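Local coordinates for coenzyme F420-dependent N(5),N(10)-methenyltetrahydromethanopterin reductase-related protein (Desulfurobacterium thermolithotrophum DSM 11699, PDB 6HUZ), which binds the iron-guanylylpyridinol cofactor and methenyl-tetrahydrofolate as a bacterial [Fe]-hydrogenase paralog, and probably acts on tetrahydrofolate derivatives, at residues Pro29-Ala40 with Ile60-Val69. Numbering follows the deposited sequence.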
ATOM      1  N   PRO A  29       5.030 -27.262  24.223  1.00 42.55           N
ATOM      2  CA  PRO A  29       4.414 -25.933  24.316  1.00 40.79           C
ATOM      3  C   PRO A  29       4.996 -24.915  23.337  1.00 43.66           C
ATOM      4  O   PRO A  29       6.200 -24.871  23.109  1.00 43.99           O
ATOM      5  CB  PRO A  29       4.675 -25.554  25.767  1.00 44.13           C
ATOM      6  CG  PRO A  29       6.045 -26.137  26.028  1.00 49.94           C
ATOM      7  CD  PRO A  29       6.038 -27.461  25.286  1.00 46.26           C
ATOM      8  N   TYR A  30       4.118 -24.095  22.772  1.00 38.45           N
ATOM      9  CA  TYR A  30       4.471 -23.059  21.814  1.00 39.28           C
ATOM     10  C   TYR A  30       4.334 -21.694  22.473  1.00 41.69           C
ATOM     11  O   TYR A  30       3.624 -21.560  23.469  1.00 40.15           O
ATOM     12  CB  TYR A  30       3.489 -23.115  20.635  1.00 39.29           C
ATOM     13  CG  TYR A  30       3.600 -24.369  19.792  1.00 40.41           C
ATOM     14  CD1 TYR A  30       4.682 -24.565  18.940  1.00 41.47           C
ATOM     15  CD2 TYR A  30       2.581 -25.313  19.777  1.00 40.55           C
ATOM     16  CE1 TYR A  30       4.757 -25.680  18.112  1.00 44.83           C
ATOM     17  CE2 TYR A  30       2.657 -26.449  18.977  1.00 41.67           C
ATOM     18  CZ  TYR A  30       3.741 -26.624  18.133  1.00 48.52           C
ATOM     19  OH  TYR A  30       3.809 -27.741  17.323  1.00 41.54           O
ATOM     20  N   GLY A  31       4.997 -20.697  21.900  1.00 39.17           N
ATOM     21  CA  GLY A  31       4.926 -19.326  22.391  1.00 36.92           C
ATOM     22  C   GLY A  31       5.964 -18.946  23.424  1.00 39.06           C
ATOM     23  O   GLY A  31       7.116 -19.345  23.315  1.00 32.97           O
ATOM     24  N   GLY A  32       5.553 -18.161  24.411  1.00 36.81           N
ATOM     25  CA  GLY A  32       6.427 -17.671  25.471  1.00 39.07           C
ATOM     26  C   GLY A  32       7.167 -18.776  26.182  1.00 40.67           C
ATOM     27  O   GLY A  32       8.346 -18.634  26.503  1.00 37.22           O
ATOM     28  N   SER A  33       6.445 -19.882  26.446  1.00 38.63           N
ATOM     29  CA  SER A  33       6.991 -21.067  27.094  1.00 40.37           C
ATOM     30  C   SER A  33       8.186 -21.602  26.306  1.00 42.60           C
ATOM     31  O   SER A  33       9.217 -21.916  26.904  1.00 42.21           O
ATOM     32  CB  SER A  33       5.915 -22.155  27.141  1.00 42.84           C
ATOM     33  OG  SER A  33       5.356 -22.296  25.843  1.00 46.04           O
ATOM     34  N   ALA A  34       8.040 -21.731  24.977  1.00 36.15           N
ATOM     35  CA  ALA A  34       9.120 -22.246  24.114  1.00 37.29           C
ATOM     36  C   ALA A  34      10.337 -21.307  24.156  1.00 42.95           C
ATOM     37  O   ALA A  34      11.469 -21.783  24.212  1.00 42.79           O
ATOM     38  CB  ALA A  34       8.623 -22.358  22.662  1.00 37.07           C
ATOM     39  N   MET A  35      10.081 -19.985  24.109  1.00 38.00           N
ATOM     40  CA  MET A  35      11.102 -18.943  24.157  1.00 34.89           C
ATOM     41  C   MET A  35      11.877 -19.104  25.463  1.00 39.83           C
ATOM     42  O   MET A  35      13.099 -19.096  25.461  1.00 40.48           O
ATOM     43  CB  MET A  35      10.463 -17.551  24.117  1.00 33.95           C
ATOM     44  CG  MET A  35       9.954 -17.162  22.738  1.00 33.67           C
ATOM     45  SD  MET A  35       9.192 -15.546  22.749  1.00 38.69           S
ATOM     46  CE  MET A  35      10.546 -14.532  23.176  1.00 32.57           C
ATOM     47  N   ALA A  36      11.172 -19.215  26.563  1.00 37.15           N
ATOM     48  CA  ALA A  36      11.776 -19.407  27.910  1.00 38.23           C
ATOM     49  C   ALA A  36      12.669 -20.637  27.951  1.00 40.59           C
ATOM     50  O   ALA A  36      13.791 -20.564  28.421  1.00 41.34           O
ATOM     51  CB  ALA A  36      10.676 -19.546  28.955  1.00 39.25           C
ATOM     52  N   VAL A  37      12.166 -21.775  27.482  1.00 39.67           N
ATOM     53  CA  VAL A  37      12.931 -23.019  27.449  1.00 39.52           C
ATOM     54  C   VAL A  37      14.228 -22.813  26.658  1.00 45.04           C
ATOM     55  O   VAL A  37      15.300 -23.246  27.104  1.00 44.39           O
ATOM     56  CB  VAL A  37      12.068 -24.172  26.875  1.00 43.60           C
ATOM     57  CG1 VAL A  37      12.940 -25.324  26.356  1.00 43.03           C
ATOM     58  CG2 VAL A  37      11.085 -24.684  27.940  1.00 44.51           C
ATOM     59  N   GLU A  38      14.149 -22.151  25.497  1.00 39.87           N
ATOM     60  CA  GLU A  38      15.343 -21.913  24.689  1.00 38.65           C
ATOM     61  C   GLU A  38      16.362 -21.036  25.400  1.00 38.94           C
ATOM     62  O   GLU A  38      17.549 -21.317  25.311  1.00 40.26           O
ATOM     63  CB  GLU A  38      14.964 -21.270  23.329  1.00 36.82           C
ATOM     64  CG  GLU A  38      14.356 -22.289  22.384  1.00 41.98           C
ATOM     65  CD  GLU A  38      13.652 -21.739  21.152  1.00 53.44           C
ATOM     66  OE1 GLU A  38      12.992 -22.553  20.468  1.00 48.89           O
ATOM     67  OE2 GLU A  38      13.747 -20.519  20.870  1.00 44.31           O
ATOM     68  N   PHE A  39      15.910 -19.959  26.073  1.00 37.68           N
ATOM     69  CA  PHE A  39      16.838 -19.055  26.772  1.00 38.56           C
ATOM     70  C   PHE A  39      17.465 -19.824  27.960  1.00 44.51           C
ATOM     71  O   PHE A  39      18.657 -19.673  28.250  1.00 42.51           O
ATOM     72  CB  PHE A  39      16.094 -17.771  27.253  1.00 38.99           C
ATOM     73  CG  PHE A  39      15.461 -16.878  26.191  1.00 39.41           C
ATOM     74  CD1 PHE A  39      16.137 -16.569  25.023  1.00 41.66           C
ATOM     75  CD2 PHE A  39      14.198 -16.334  26.381  1.00 39.83           C
ATOM     76  CE1 PHE A  39      15.552 -15.744  24.053  1.00 42.75           C
ATOM     77  CE2 PHE A  39      13.622 -15.513  25.411  1.00 39.92           C
ATOM     78  CZ  PHE A  39      14.308 -15.217  24.262  1.00 36.34           C
ATOM     79  N   ALA A  40      16.662 -20.664  28.628  1.00 40.45           N
ATOM     80  CA  ALA A  40      17.127 -21.469  29.754  1.00 40.25           C
ATOM     81  C   ALA A  40      18.159 -22.492  29.257  1.00 48.22           C
ATOM     82  O   ALA A  40      19.189 -22.699  29.912  1.00 50.65           O
ATOM     83  CB  ALA A  40      15.944 -22.169  30.416  1.00 39.99           C
ATOM     84  N   ILE A  60       3.615 -31.062  30.551  1.00 54.62           N
ATOM     85  CA  ILE A  60       4.142 -29.910  29.839  1.00 53.25           C
ATOM     86  C   ILE A  60       4.858 -29.005  30.825  1.00 54.65           C
ATOM     87  O   ILE A  60       5.938 -28.510  30.523  1.00 54.01           O
ATOM     88  CB  ILE A  60       3.004 -29.194  29.089  1.00 54.96           C
ATOM     89  CG1 ILE A  60       2.577 -30.049  27.888  1.00 57.59           C
ATOM     90  CG2 ILE A  60       3.438 -27.802  28.631  1.00 53.31           C
ATOM     91  CD1 ILE A  60       1.193 -29.721  27.335  1.00 57.57           C
ATOM     92  N   ARG A  61       4.269 -28.793  32.004  1.00 49.25           N
ATOM     93  CA  ARG A  61       4.899 -27.955  33.023  1.00 52.27           C
ATOM     94  C   ARG A  61       6.267 -28.536  33.420  1.00 56.70           C
ATOM     95  O   ARG A  61       7.254 -27.793  33.492  1.00 54.02           O
ATOM     96  CB  ARG A  61       3.982 -27.839  34.249  1.00 61.45           C
ATOM     97  CG  ARG A  61       4.430 -26.795  35.253  1.00 75.32           C
ATOM     98  CD  ARG A  61       3.628 -26.829  36.547  1.00 83.64           C
ATOM     99  NE  ARG A  61       4.239 -25.952  37.551  1.00 90.33           N
ATOM    100  CZ  ARG A  61       3.573 -25.176  38.402  1.00100.04           C
ATOM    101  NH1 ARG A  61       4.233 -24.411  39.266  1.00 82.96           N
ATOM    102  NH2 ARG A  61       2.243 -25.157  38.399  1.00 84.27           N
ATOM    103  N   LYS A  62       6.324 -29.867  33.659  1.00 56.31           N
ATOM    104  CA  LYS A  62       7.554 -30.566  34.044  1.00 57.19           C
ATOM    105  C   LYS A  62       8.637 -30.394  32.982  1.00 60.35           C
ATOM    106  O   LYS A  62       9.811 -30.228  33.326  1.00 58.11           O
ATOM    107  CB  LYS A  62       7.284 -32.064  34.257  1.00 60.07           C
ATOM    108  CG  LYS A  62       8.561 -32.912  34.328  1.00 76.80           C
ATOM    109  CD  LYS A  62       8.305 -34.302  34.907  1.00 91.77           C
ATOM    110  CE  LYS A  62       9.575 -34.987  35.369  1.00 98.92           C
ATOM    111  NZ  LYS A  62      10.439 -35.397  34.228  1.00105.08           N
ATOM    112  N   LYS A  63       8.247 -30.463  31.701  1.00 53.14           N
ATOM    113  CA  LYS A  63       9.192 -30.310  30.585  1.00 53.29           C
ATOM    114  C   LYS A  63       9.817 -28.902  30.618  1.00 54.81           C
ATOM    115  O   LYS A  63      11.020 -28.746  30.392  1.00 55.15           O
ATOM    116  CB  LYS A  63       8.448 -30.568  29.260  1.00 58.08           C
ATOM    117  CG  LYS A  63       9.312 -30.472  28.008  1.00 85.12           C
ATOM    118  CD  LYS A  63       8.491 -30.700  26.741  1.00 97.44           C
ATOM    119  CE  LYS A  63       9.329 -30.562  25.492  1.00117.58           C
ATOM    120  NZ  LYS A  63       8.528 -30.776  24.256  1.00125.34           N
ATOM    121  N   VAL A  64       9.004 -27.882  30.918  1.00 47.63           N
ATOM    122  CA  VAL A  64       9.456 -26.497  30.999  1.00 48.03           C
ATOM    123  C   VAL A  64      10.396 -26.333  32.202  1.00 53.92           C
ATOM    124  O   VAL A  64      11.486 -25.779  32.040  1.00 52.53           O
ATOM    125  CB  VAL A  64       8.279 -25.495  31.072  1.00 50.09           C
ATOM    126  CG1 VAL A  64       8.772 -24.116  31.514  1.00 46.41           C
ATOM    127  CG2 VAL A  64       7.566 -25.398  29.721  1.00 50.56           C
ATOM    128  N   GLU A  65       9.968 -26.797  33.400  1.00 52.40           N
ATOM    129  CA  GLU A  65      10.780 -26.692  34.618  1.00 52.85           C
ATOM    130  C   GLU A  65      12.107 -27.441  34.485  1.00 59.83           C
ATOM    131  O   GLU A  65      13.133 -26.938  34.951  1.00 59.82           O
ATOM    132  CB  GLU A  65      10.003 -27.195  35.834  1.00 55.20           C
ATOM    133  CG  GLU A  65       8.920 -26.226  36.275  1.00 58.39           C
ATOM    134  CD  GLU A  65       7.959 -26.776  37.316  1.00 74.70           C
ATOM    135  OE1 GLU A  65       7.256 -25.970  37.966  1.00 69.21           O
ATOM    136  OE2 GLU A  65       7.906 -28.016  37.480  1.00 79.28           O
ATOM    137  N   ASP A  66      12.103 -28.624  33.833  1.00 57.48           N
ATOM    138  CA  ASP A  66      13.326 -29.420  33.635  1.00 57.78           C
ATOM    139  C   ASP A  66      14.411 -28.662  32.865  1.00 62.79           C
ATOM    140  O   ASP A  66      15.596 -28.949  33.056  1.00 62.05           O
ATOM    141  CB  ASP A  66      13.021 -30.726  32.887  1.00 60.35           C
ATOM    142  CG  ASP A  66      12.327 -31.797  33.704  1.00 70.60           C
ATOM    143  OD1 ASP A  66      12.327 -31.691  34.964  1.00 68.45           O
ATOM    144  OD2 ASP A  66      11.789 -32.743  33.094  1.00 81.28           O
ATOM    145  N   ALA A  67      14.020 -27.723  31.988  1.00 57.98           N
ATOM    146  CA  ALA A  67      14.978 -26.946  31.209  1.00 57.39           C
ATOM    147  C   ALA A  67      15.652 -25.867  32.063  1.00 59.49           C
ATOM    148  O   ALA A  67      16.613 -25.264  31.608  1.00 61.38           O
ATOM    149  CB  ALA A  67      14.277 -26.305  30.009  1.00 57.05           C
ATOM    150  N   GLY A  68      15.155 -25.635  33.275  1.00 56.39           N
ATOM    151  CA  GLY A  68      15.697 -24.629  34.180  1.00 55.43           C
ATOM    152  C   GLY A  68      14.828 -23.394  34.354  1.00 57.25           C
ATOM    153  O   GLY A  68      15.200 -22.482  35.104  1.00 53.33           O
ATOM    154  N   VAL A  69      13.652 -23.347  33.670  1.00 50.64           N
ATOM    155  CA  VAL A  69      12.733 -22.205  33.750  1.00 46.88           C
ATOM    156  C   VAL A  69      12.029 -22.168  35.099  1.00 55.13           C
ATOM    157  O   VAL A  69      11.460 -23.167  35.528  1.00 51.61           O
ATOM    158  CB  VAL A  69      11.676 -22.233  32.612  1.00 46.74           C
ATOM    159  CG1 VAL A  69      10.634 -21.124  32.800  1.00 45.87           C
ATOM    160  CG2 VAL A  69      12.333 -22.096  31.242  1.00 42.24           C
TER
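V37 of helix 32-41 meets V64 and A67 through both of its methyl groups: with CG1 anti to the backbone N (chi1 159°), CG1 lies 4.0 Å from A67 CB, while CG2, beside that N, comes 4.0 Å from V64 CG2. One turn later A40 CB sits 3.4 Å from A67 O, directly against the backbone. V69, just past the turn, lays CG2 against the helix, 3.8 Å from A36 CB and 3.7 Å from A40 CB, so one methyl spans a full turn. At the other end P29 and I60 lie alongside each other, running in opposite directions, with P29 CB 3.8 Å from I60 CG2, and P29 CG reaches V64 CG2. No hydrogen bond joins the two segments; R61 NE bonds E65 OE1 (3.0 Å, 172°), while its NH2 pairs with D54. G68, at positive phi (108°), closes a Schellman motif after the last turn, and the chain runs on to strand 70-72. A36 and V69 also touch L48 of strand 45-49. Two neighbouring helices packed over a parallel sheet of order 3-2-1-4-5-6 are characteristic of the Rossmann-like HMD N-terminal domain, here beside the iron-guanylyl pyridinol cofactor, about 8 Å from the S33 side chain.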